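Local coordinates for putative aminopeptidase (Leishmania major, PDB 5NTH), which probably acts as a manganese-dependent M17 leucyl aminopeptidase that removes amino acids from the N-termini of peptides, and here has actinonin bound in its active site, at residues E135-V141 with M179-M185; A17-V22 with M226-V231; D476-I480 with Y494-H499. One frame throughout, in Å; residues are numbered along the deposited sequence.

Interaction 1: E135-V141 with M179-M185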
loop_
_atom_site.group_PDB
_atom_site.type_symbol
_atom_site.label_atom_id
_atom_site.label_comp_id
_atom_site.label_asym_id
_atom_site.label_seq_id
_atom_site.Cartn_x
_atom_site.Cartn_y
_atom_site.Cartn_z
ATOM N N GLU A 135 -19.930 10.117 45.206
ATOM C CA GLU A 135 -19.443 11.425 45.661
ATOM C C GLU A 135 -19.823 12.515 44.681
ATOM O O GLU A 135 -20.479 12.271 43.674
ATOM C CB GLU A 135 -17.929 11.407 45.858
ATOM C CG GLU A 135 -17.454 10.510 46.998
ATOM C CD GLU A 135 -15.964 10.698 47.298
ATOM O OE1 GLU A 135 -15.234 11.169 46.409
ATOM O OE2 GLU A 135 -15.505 10.393 48.422
ATOM N N VAL A 136 -19.416 13.726 45.003
ATOM C CA VAL A 136 -19.772 14.888 44.257
ATOM C C VAL A 136 -18.487 15.627 43.955
ATOM O O VAL A 136 -17.605 15.731 44.828
ATOM C CB VAL A 136 -20.708 15.810 45.085
ATOM C CG1 VAL A 136 -20.981 17.132 44.361
ATOM C CG2 VAL A 136 -22.019 15.107 45.402
ATOM N N LEU A 137 -18.403 16.162 42.731
ATOM C CA LEU A 137 -17.348 17.113 42.368
ATOM C C LEU A 137 -18.000 18.463 42.230
ATOM O O LEU A 137 -18.908 18.617 41.433
ATOM C CB LEU A 137 -16.675 16.743 41.054
ATOM C CG LEU A 137 -15.822 17.825 40.371
ATOM C CD1 LEU A 137 -14.581 18.120 41.190
ATOM C CD2 LEU A 137 -15.455 17.398 38.946
ATOM N N ASP A 138 -17.531 19.421 43.017
ATOM C CA ASP A 138 -17.936 20.804 42.897
ATOM C C ASP A 138 -17.066 21.452 41.825
ATOM O O ASP A 138 -15.839 21.304 41.827
ATOM C CB ASP A 138 -17.785 21.554 44.228
ATOM C CG ASP A 138 -18.941 21.304 45.195
ATOM O OD1 ASP A 138 -20.034 20.878 44.809
ATOM O OD2 ASP A 138 -18.764 21.553 46.389
ATOM N N VAL A 139 -17.722 22.148 40.895
ATOM C CA VAL A 139 -17.036 22.793 39.796
ATOM C C VAL A 139 -17.290 24.291 39.883
ATOM O O VAL A 139 -18.412 24.760 39.634
ATOM C CB VAL A 139 -17.520 22.265 38.450
ATOM C CG1 VAL A 139 -16.785 22.955 37.319
ATOM C CG2 VAL A 139 -17.295 20.775 38.381
ATOM N N TYR A 140 -16.239 25.020 40.248
ATOM C CA TYR A 140 -16.344 26.430 40.459
ATOM C C TYR A 140 -15.781 27.047 39.227
ATOM O O TYR A 140 -14.593 26.933 38.981
ATOM C CB TYR A 140 -15.586 26.893 41.714
ATOM C CG TYR A 140 -16.415 26.845 42.990
ATOM C CD1 TYR A 140 -16.645 25.625 43.650
ATOM C CD2 TYR A 140 -16.980 28.012 43.548
ATOM C CE1 TYR A 140 -17.388 25.567 44.839
ATOM C CE2 TYR A 140 -17.738 27.960 44.730
ATOM C CZ TYR A 140 -17.937 26.733 45.377
ATOM O OH TYR A 140 -18.677 26.619 46.536
ATOM N N VAL A 141 -16.646 27.709 38.465
ATOM C CA VAL A 141 -16.263 28.348 37.217
ATOM C C VAL A 141 -16.361 29.856 37.258
ATOM O O VAL A 141 -17.407 30.408 37.520
ATOM C CB VAL A 141 -17.164 27.907 36.076
ATOM C CG1 VAL A 141 -16.554 28.346 34.745
ATOM C CG2 VAL A 141 -17.371 26.409 36.116
ATOM N N MET A 179 -20.981 9.078 40.075
ATOM C CA MET A 179 -20.587 10.307 40.702
ATOM C C MET A 179 -21.530 11.411 40.242
ATOM O O MET A 179 -22.562 11.155 39.653
ATOM C CB MET A 179 -19.147 10.599 40.308
ATOM C CG MET A 179 -19.004 10.990 38.850
ATOM S SD MET A 179 -17.575 12.006 38.596
ATOM C CE MET A 179 -18.116 13.632 39.071
ATOM N N SER A 180 -21.159 12.650 40.510
ATOM C CA SER A 180 -22.037 13.756 40.249
ATOM C C SER A 180 -21.306 15.066 40.241
ATOM O O SER A 180 -20.452 15.284 41.087
ATOM C CB SER A 180 -23.091 13.803 41.336
ATOM O OG SER A 180 -24.119 14.607 40.858
ATOM N N LEU A 181 -21.670 15.949 39.315
ATOM C CA LEU A 181 -21.010 17.262 39.203
ATOM C C LEU A 181 -21.950 18.370 39.585
ATOM O O LEU A 181 -23.064 18.398 39.114
ATOM C CB LEU A 181 -20.501 17.531 37.797
ATOM C CG LEU A 181 -19.430 16.583 37.278
ATOM C CD1 LEU A 181 -20.098 15.350 36.689
ATOM C CD2 LEU A 181 -18.595 17.267 36.216
ATOM N N ASN A 182 -21.485 19.262 40.456
ATOM C CA ASN A 182 -22.273 20.382 40.966
ATOM C C ASN A 182 -21.630 21.703 40.490
ATOM O O ASN A 182 -20.546 22.083 40.950
ATOM C CB ASN A 182 -22.327 20.296 42.485
ATOM C CG ASN A 182 -23.119 21.438 43.118
ATOM O OD1 ASN A 182 -22.553 22.275 43.841
ATOM N ND2 ASN A 182 -24.434 21.499 42.817
ATOM N N VAL A 183 -22.281 22.378 39.543
ATOM C CA VAL A 183 -21.683 23.564 38.938
ATOM C C VAL A 183 -22.082 24.800 39.720
ATOM O O VAL A 183 -23.269 25.042 40.006
ATOM C CB VAL A 183 -22.051 23.766 37.446
ATOM C CG1 VAL A 183 -21.179 24.845 36.824
ATOM C CG2 VAL A 183 -21.841 22.486 36.643
ATOM N N VAL A 184 -21.055 25.578 40.031
ATOM C CA VAL A 184 -21.191 26.836 40.734
ATOM C C VAL A 184 -20.531 27.890 39.880
ATOM O O VAL A 184 -19.315 28.037 39.888
ATOM C CB VAL A 184 -20.497 26.793 42.118
ATOM C CG1 VAL A 184 -20.692 28.101 42.864
ATOM C CG2 VAL A 184 -21.040 25.652 42.955
ATOM N N MET A 185 -21.324 28.620 39.123
ATOM C CA MET A 185 -20.746 29.692 38.337
ATOM C C MET A 185 -20.653 30.999 39.142
ATOM O O MET A 185 -21.528 31.297 39.974
ATOM C CB MET A 185 -21.584 29.913 37.100
ATOM C CG MET A 185 -21.522 28.752 36.127
ATOM S SD MET A 185 -22.633 29.008 34.729
ATOM C CE MET A 185 -24.199 28.579 35.533
#

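Interaction 2: A17-V22 with M226-V231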
loop_
_atom_site.group_PDB
_atom_site.type_symbol
_atom_site.label_atom_id
_atom_site.label_comp_id
_atom_site.label_asym_id
_atom_site.label_seq_id
_atom_site.Cartn_x
_atom_site.Cartn_y
_atom_site.Cartn_z
ATOM N N ALA A 17 -32.156 -7.687 27.719
ATOM C CA ALA A 17 -31.139 -6.669 27.974
ATOM C C ALA A 17 -31.298 -5.419 27.113
ATOM O O ALA A 17 -30.921 -4.352 27.569
ATOM C CB ALA A 17 -29.729 -7.235 27.820
ATOM N N VAL A 18 -31.816 -5.532 25.886
ATOM C CA VAL A 18 -32.056 -4.325 25.072
ATOM C C VAL A 18 -33.187 -3.515 25.701
ATOM O O VAL A 18 -33.126 -2.283 25.702
ATOM C CB VAL A 18 -32.334 -4.563 23.542
ATOM C CG1 VAL A 18 -31.189 -5.273 22.816
ATOM C CG2 VAL A 18 -33.593 -5.350 23.329
ATOM N N SER A 19 -34.194 -4.199 26.258
ATOM C CA SER A 19 -35.335 -3.514 26.937
ATOM C C SER A 19 -34.875 -2.632 28.102
ATOM O O SER A 19 -35.411 -1.545 28.312
ATOM C CB SER A 19 -36.417 -4.509 27.399
ATOM O OG SER A 19 -37.254 -4.923 26.316
ATOM N N ALA A 20 -33.863 -3.105 28.814
ATOM C CA ALA A 20 -33.205 -2.342 29.874
ATOM C C ALA A 20 -32.346 -1.216 29.336
ATOM O O ALA A 20 -32.340 -0.130 29.914
ATOM C CB ALA A 20 -32.347 -3.251 30.747
ATOM N N TYR A 21 -31.598 -1.473 28.268
ATOM C CA TYR A 21 -30.821 -0.417 27.609
ATOM C C TYR A 21 -31.736 0.715 27.141
ATOM O O TYR A 21 -31.395 1.899 27.266
ATOM C CB TYR A 21 -30.021 -0.937 26.406
ATOM C CG TYR A 21 -29.327 0.175 25.689
ATOM C CD1 TYR A 21 -28.110 0.680 26.148
ATOM C CD2 TYR A 21 -29.936 0.797 24.614
ATOM C CE1 TYR A 21 -27.498 1.756 25.520
ATOM C CE2 TYR A 21 -29.335 1.872 23.962
ATOM C CZ TYR A 21 -28.114 2.337 24.409
ATOM O OH TYR A 21 -27.553 3.393 23.752
ATOM N N VAL A 22 -32.895 0.352 26.603
ATOM C CA VAL A 22 -33.863 1.348 26.156
ATOM C C VAL A 22 -34.242 2.225 27.334
ATOM O O VAL A 22 -34.143 3.445 27.249
ATOM C CB VAL A 22 -35.088 0.678 25.534
ATOM C CG1 VAL A 22 -36.223 1.666 25.327
ATOM C CG2 VAL A 22 -34.705 0.058 24.197
ATOM N N MET A 226 -25.932 -3.237 20.015
ATOM C CA MET A 226 -27.018 -2.797 20.902
ATOM C C MET A 226 -27.844 -1.662 20.326
ATOM O O MET A 226 -29.060 -1.739 20.315
ATOM C CB MET A 226 -26.433 -2.329 22.227
ATOM C CG MET A 226 -27.466 -1.692 23.139
ATOM S SD MET A 226 -28.667 -2.906 23.672
ATOM C CE MET A 226 -27.664 -3.673 24.968
ATOM N N LEU A 227 -27.187 -0.588 19.924
ATOM C CA LEU A 227 -27.881 0.499 19.273
ATOM C C LEU A 227 -27.883 0.324 17.767
ATOM O O LEU A 227 -27.016 0.851 17.053
ATOM C CB LEU A 227 -27.292 1.864 19.617
ATOM C CG LEU A 227 -28.185 2.981 19.062
ATOM C CD1 LEU A 227 -29.525 3.052 19.766
ATOM C CD2 LEU A 227 -27.471 4.291 19.196
ATOM N N ASP A 228 -28.903 -0.376 17.300
ATOM C CA ASP A 228 -29.147 -0.567 15.880
ATOM C C ASP A 228 -30.346 0.287 15.500
ATOM O O ASP A 228 -30.842 1.065 16.308
ATOM C CB ASP A 228 -29.373 -2.062 15.581
ATOM C CG ASP A 228 -30.575 -2.649 16.315
ATOM O OD1 ASP A 228 -31.542 -1.934 16.587
ATOM O OD2 ASP A 228 -30.557 -3.844 16.622
ATOM N N THR A 229 -30.839 0.122 14.291
ATOM C CA THR A 229 -31.905 0.971 13.810
ATOM C C THR A 229 -33.245 0.696 14.433
ATOM O O THR A 229 -34.068 1.587 14.480
ATOM C CB THR A 229 -32.088 0.854 12.292
ATOM O OG1 THR A 229 -32.483 -0.475 11.940
ATOM C CG2 THR A 229 -30.789 1.244 11.572
ATOM N N VAL A 230 -33.492 -0.526 14.879
ATOM C CA VAL A 230 -34.782 -0.840 15.508
ATOM C C VAL A 230 -34.828 -0.305 16.930
ATOM O O VAL A 230 -35.877 0.119 17.411
ATOM C CB VAL A 230 -35.091 -2.349 15.457
ATOM C CG1 VAL A 230 -36.304 -2.707 16.297
ATOM C CG2 VAL A 230 -35.364 -2.753 14.016
ATOM N N VAL A 231 -33.684 -0.322 17.588
ATOM C CA VAL A 231 -33.620 0.093 18.966
ATOM C C VAL A 231 -33.666 1.604 18.987
ATOM O O VAL A 231 -34.498 2.177 19.679
ATOM C CB VAL A 231 -32.352 -0.428 19.673
ATOM C CG1 VAL A 231 -32.154 0.251 21.034
ATOM C CG2 VAL A 231 -32.452 -1.932 19.867
#

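Interaction 3: D476-I480 with Y494-H499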
loop_
_atom_site.group_PDB
_atom_site.type_symbol
_atom_site.label_atom_id
_atom_site.label_comp_id
_atom_site.label_asym_id
_atom_site.label_seq_id
_atom_site.Cartn_x
_atom_site.Cartn_y
_atom_site.Cartn_z
ATOM N N ASP A 476 -28.025 11.252 -13.287
ATOM C CA ASP A 476 -27.977 12.686 -13.041
ATOM C C ASP A 476 -26.676 13.096 -12.364
ATOM O O ASP A 476 -26.108 14.119 -12.715
ATOM C CB ASP A 476 -29.213 13.152 -12.266
ATOM C CG ASP A 476 -30.470 13.047 -13.094
ATOM O OD1 ASP A 476 -30.446 13.518 -14.296
ATOM O OD2 ASP A 476 -31.463 12.485 -12.540
ATOM N N MET A 477 -26.195 12.251 -11.449
ATOM C CA MET A 477 -24.948 12.499 -10.753
ATOM C C MET A 477 -24.352 11.215 -10.186
ATOM O O MET A 477 -25.037 10.204 -10.037
ATOM C CB MET A 477 -25.234 13.433 -9.601
ATOM C CG MET A 477 -26.178 12.836 -8.557
ATOM S SD MET A 477 -26.931 14.030 -7.442
ATOM C CE MET A 477 -25.498 15.069 -7.154
ATOM N N ARG A 478 -23.083 11.278 -9.826
ATOM C CA ARG A 478 -22.459 10.197 -9.055
ATOM C C ARG A 478 -22.618 10.512 -7.601
ATOM O O ARG A 478 -23.244 11.505 -7.282
ATOM C CB ARG A 478 -20.996 10.090 -9.418
ATOM C CG ARG A 478 -20.900 9.862 -10.891
ATOM C CD ARG A 478 -19.584 9.373 -11.375
ATOM N NE ARG A 478 -19.858 8.405 -12.438
ATOM C CZ ARG A 478 -19.015 8.070 -13.405
ATOM N NH1 ARG A 478 -19.390 7.182 -14.308
ATOM N NH2 ARG A 478 -17.798 8.605 -13.462
ATOM N N ASN A 479 -22.067 9.698 -6.714
ATOM C CA ASN A 479 -22.070 10.055 -5.304
ATOM C C ASN A 479 -20.686 10.334 -4.701
ATOM O O ASN A 479 -20.563 10.418 -3.503
ATOM C CB ASN A 479 -22.778 8.980 -4.513
ATOM C CG ASN A 479 -21.894 7.798 -4.249
ATOM O OD1 ASN A 479 -20.973 7.521 -5.021
ATOM N ND2 ASN A 479 -22.136 7.106 -3.141
ATOM N N ILE A 480 -19.650 10.451 -5.522
ATOM C CA ILE A 480 -18.283 10.813 -5.070
ATOM C C ILE A 480 -17.706 11.600 -6.251
ATOM O O ILE A 480 -18.163 11.444 -7.366
ATOM C CB ILE A 480 -17.406 9.573 -4.720
ATOM N N TYR A 494 -23.009 19.478 -1.110
ATOM C CA TYR A 494 -23.615 19.698 -2.435
ATOM C C TYR A 494 -24.453 18.516 -2.897
ATOM O O TYR A 494 -25.519 18.683 -3.466
ATOM C CB TYR A 494 -22.518 19.989 -3.470
ATOM C CG TYR A 494 -23.002 19.995 -4.901
ATOM C CD1 TYR A 494 -23.597 21.131 -5.459
ATOM C CD2 TYR A 494 -22.870 18.850 -5.699
ATOM C CE1 TYR A 494 -24.054 21.121 -6.767
ATOM C CE2 TYR A 494 -23.319 18.823 -7.005
ATOM C CZ TYR A 494 -23.907 19.957 -7.537
ATOM O OH TYR A 494 -24.359 19.919 -8.830
ATOM N N PHE A 495 -23.971 17.320 -2.636
ATOM C CA PHE A 495 -24.725 16.157 -3.000
ATOM C C PHE A 495 -26.069 16.265 -2.333
ATOM O O PHE A 495 -27.061 16.191 -2.992
ATOM C CB PHE A 495 -24.048 14.862 -2.578
ATOM C CG PHE A 495 -24.820 13.657 -2.981
ATOM C CD1 PHE A 495 -25.865 13.184 -2.190
ATOM C CD2 PHE A 495 -24.571 13.039 -4.197
ATOM C CE1 PHE A 495 -26.621 12.075 -2.585
ATOM C CE2 PHE A 495 -25.316 11.933 -4.588
ATOM C CZ PHE A 495 -26.349 11.455 -3.779
ATOM N N VAL A 496 -26.084 16.482 -1.023
ATOM C CA VAL A 496 -27.336 16.547 -0.250
ATOM C C VAL A 496 -28.192 17.728 -0.678
ATOM O O VAL A 496 -29.402 17.644 -0.755
ATOM C CB VAL A 496 -27.097 16.690 1.261
ATOM C CG1 VAL A 496 -28.399 16.477 2.014
ATOM C CG2 VAL A 496 -26.073 15.681 1.766
ATOM N N GLU A 497 -27.560 18.847 -0.943
ATOM C CA GLU A 497 -28.316 19.995 -1.389
ATOM C C GLU A 497 -29.192 19.701 -2.617
ATOM O O GLU A 497 -30.304 20.225 -2.729
ATOM C CB GLU A 497 -27.384 21.136 -1.716
ATOM C CG GLU A 497 -28.082 22.468 -1.826
ATOM C CD GLU A 497 -27.114 23.579 -2.148
ATOM O OE1 GLU A 497 -25.968 23.266 -2.534
ATOM O OE2 GLU A 497 -27.498 24.772 -2.015
ATOM N N GLN A 498 -28.731 18.847 -3.525
ATOM C CA GLN A 498 -29.489 18.646 -4.750
ATOM C C GLN A 498 -30.812 17.963 -4.534
ATOM O O GLN A 498 -31.622 17.964 -5.434
ATOM C CB GLN A 498 -28.700 17.838 -5.764
ATOM C CG GLN A 498 -27.328 18.364 -6.112
ATOM C CD GLN A 498 -27.298 19.872 -6.266
ATOM O OE1 GLN A 498 -26.846 20.581 -5.360
ATOM N NE2 GLN A 498 -27.797 20.373 -7.381
ATOM N N HIS A 499 -31.048 17.383 -3.360
ATOM C CA HIS A 499 -32.261 16.590 -3.131
ATOM C C HIS A 499 -33.318 17.365 -2.372
ATOM O O HIS A 499 -34.350 16.813 -2.006
ATOM C CB HIS A 499 -31.889 15.220 -2.522
ATOM C CG HIS A 499 -30.982 14.439 -3.434
ATOM N ND1 HIS A 499 -31.442 13.785 -4.557
ATOM C CD2 HIS A 499 -29.629 14.344 -3.480
ATOM C CE1 HIS A 499 -30.417 13.280 -5.224
ATOM N NE2 HIS A 499 -29.305 13.609 -4.593
#

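Interaction 1: E135-V141 with M179-M185
Val139 and Val183 sit abreast in two parallel strands, 137-141 and 181-185, joined by a beta-alpha-beta crossover through helix 148-156 in the N-terminal part of the chain. The backbone bonding has the staggered pattern of parallel strands: Leu137, Val139 and Val141 donate to Ser180, Asn182 and Val184, while Leu137 O and Val139 O accept from Asn182 and Val184. These bonds are nearly straight, as in Val139 N to Asn182 O, 2.8 Å with 170° at the hydrogen. On the face of Leu137, Val139 and Val141, branched tips fit one another's gaps. Leu181 CD2 fills the notch between two neighbours, 4.2 Å from Leu137 CD2 and 4.3 Å from Val139 CG2. Farther along, Val183 CG1 bears on Val141 CG2. At the entry end the bent chain of Met179 brings CE to 4.0 Å from Leu137 CB. Helices 117-127 and 148-156 cover this face, so compact aliphatic residues suit it. The opposite face carries buried Asp138, whose OD2 accepts from Ala44 N. There too a bump meets a flat surface: Tyr140 CG lies beside its backbone N (chi1 -89°), which sets the ring alongside Val184, while Phe66 meets it edge-to-face. Val184 CB stands 3.9 Å from the Tyr140 ring centroid, 8° off the normal, in a CH-pi contact, with Val184 CG1 3.5 Å from Tyr140 CE2.

Interaction 2: A17-V22 with M226-V231
Met226 reaches across from the loop before helix 229-243 to the N-terminal helix 12-26, and its side chain carries most of the contact. CB points toward the helix, and CG, anti to the backbone N (chi1 173°), lies over the face of the Tyr21 ring. This CH-pi contact puts Met226 CG 3.7 Å from the Tyr21 ring centroid, 14° off the normal. A bend at chi2 takes the sulfur off the ring centre toward the helix. Met226 SD is 3.6 Å from Val18 CG1 and equally close to Tyr21 CB, and its oblique approach to the ring makes a Met-aromatic contact. A second bend, at chi3, leaves Met226 CE 3.9 Å from Tyr21 CB and near the carbonyl oxygen of Ala17. A flexible, unbranched residue suits this path because it can bend from ring to helix. Beside it, Val231 CG1 packs 4.1 Å from Val22 CG2, while Asp228 N-caps helix 229-243: Asp228 OD1 accepts from Val231 N and, weakly, from Val230 N. Polar links lie around the contact, Tyr21 OH to Thr222 and the Asp228-Arg8 salt bridge. Between 17-22 and 226-231 themselves, without hydrogen bonds, attraction rests on dispersion, CH-pi contact over the ring face and a polarisable sulfur set obliquely to it.

Interaction 3: D476-I480 with Y494-H499
Met477 meets Phe495 in a Met-aromatic contact between the short strand 477-478 and the C-terminal part of helix 488-497 with the residues that follow it, within the catalytic domain. The methionine sulfur and methyl both touch Phe495, and the bend at chi3 (-41°) turns the methyl toward Gln498 and Tyr494. Met477 SD is 4.5 Å from the Phe495 ring centroid, in an oblique approach, and also lies 3.7 Å from His499 NE2; His499 ND1 is hydrogen-bonded to Ser378 OG, which helps fix the rotation of that ring. Met477 CE is 3.7 Å from Phe495 CD2 and 3.9 Å from Gln498 CG. An unbranched thioether suits this place, because sulfur and methyl can each meet aromatic carbons. Phe495 presents its edge to the backbone: Arg478 O lies in the ring plane, 3.4 Å from Phe495 CE2, where the electropositive rim of the ring suits a carbonyl oxygen. Asn479 CB touches the same corner, 3.9 Å from Phe495 CE2. The Asn479 amide is held by Asn386 O and Met385 N, and its side chain lies about 7 Å from that of the manganese ligand Glu390. Strand 381-383 flanks the contact, with Val382 touching Met477, Asn479 and Phe495, while helix 391-404 packs on Asn479 through Ile393 and on Phe495 through Arg392.

Interaction 1 belongs to the six-stranded sheet of the N-terminal domain, whereas interaction 3 lies in the catalytic domain on the other side of the chain's centre, their centres about 47 Å apart. Interaction 2 is about 31 Å from the first and 33 Å from the third, centre to centre, and none of the three touches another. Along the chain, residues 17-22 come first, both strands of interaction 1 follow, and 226-231 then closes interaction 2; interaction 3 comes last. The N-terminal helix is thus packed against the start of the catalytic domain, with the whole N-terminal sheet between them in sequence. In interaction 3 the Asn479 side chain is about 8 Å from bound actinonin, whereas interaction 1 lies away from the site.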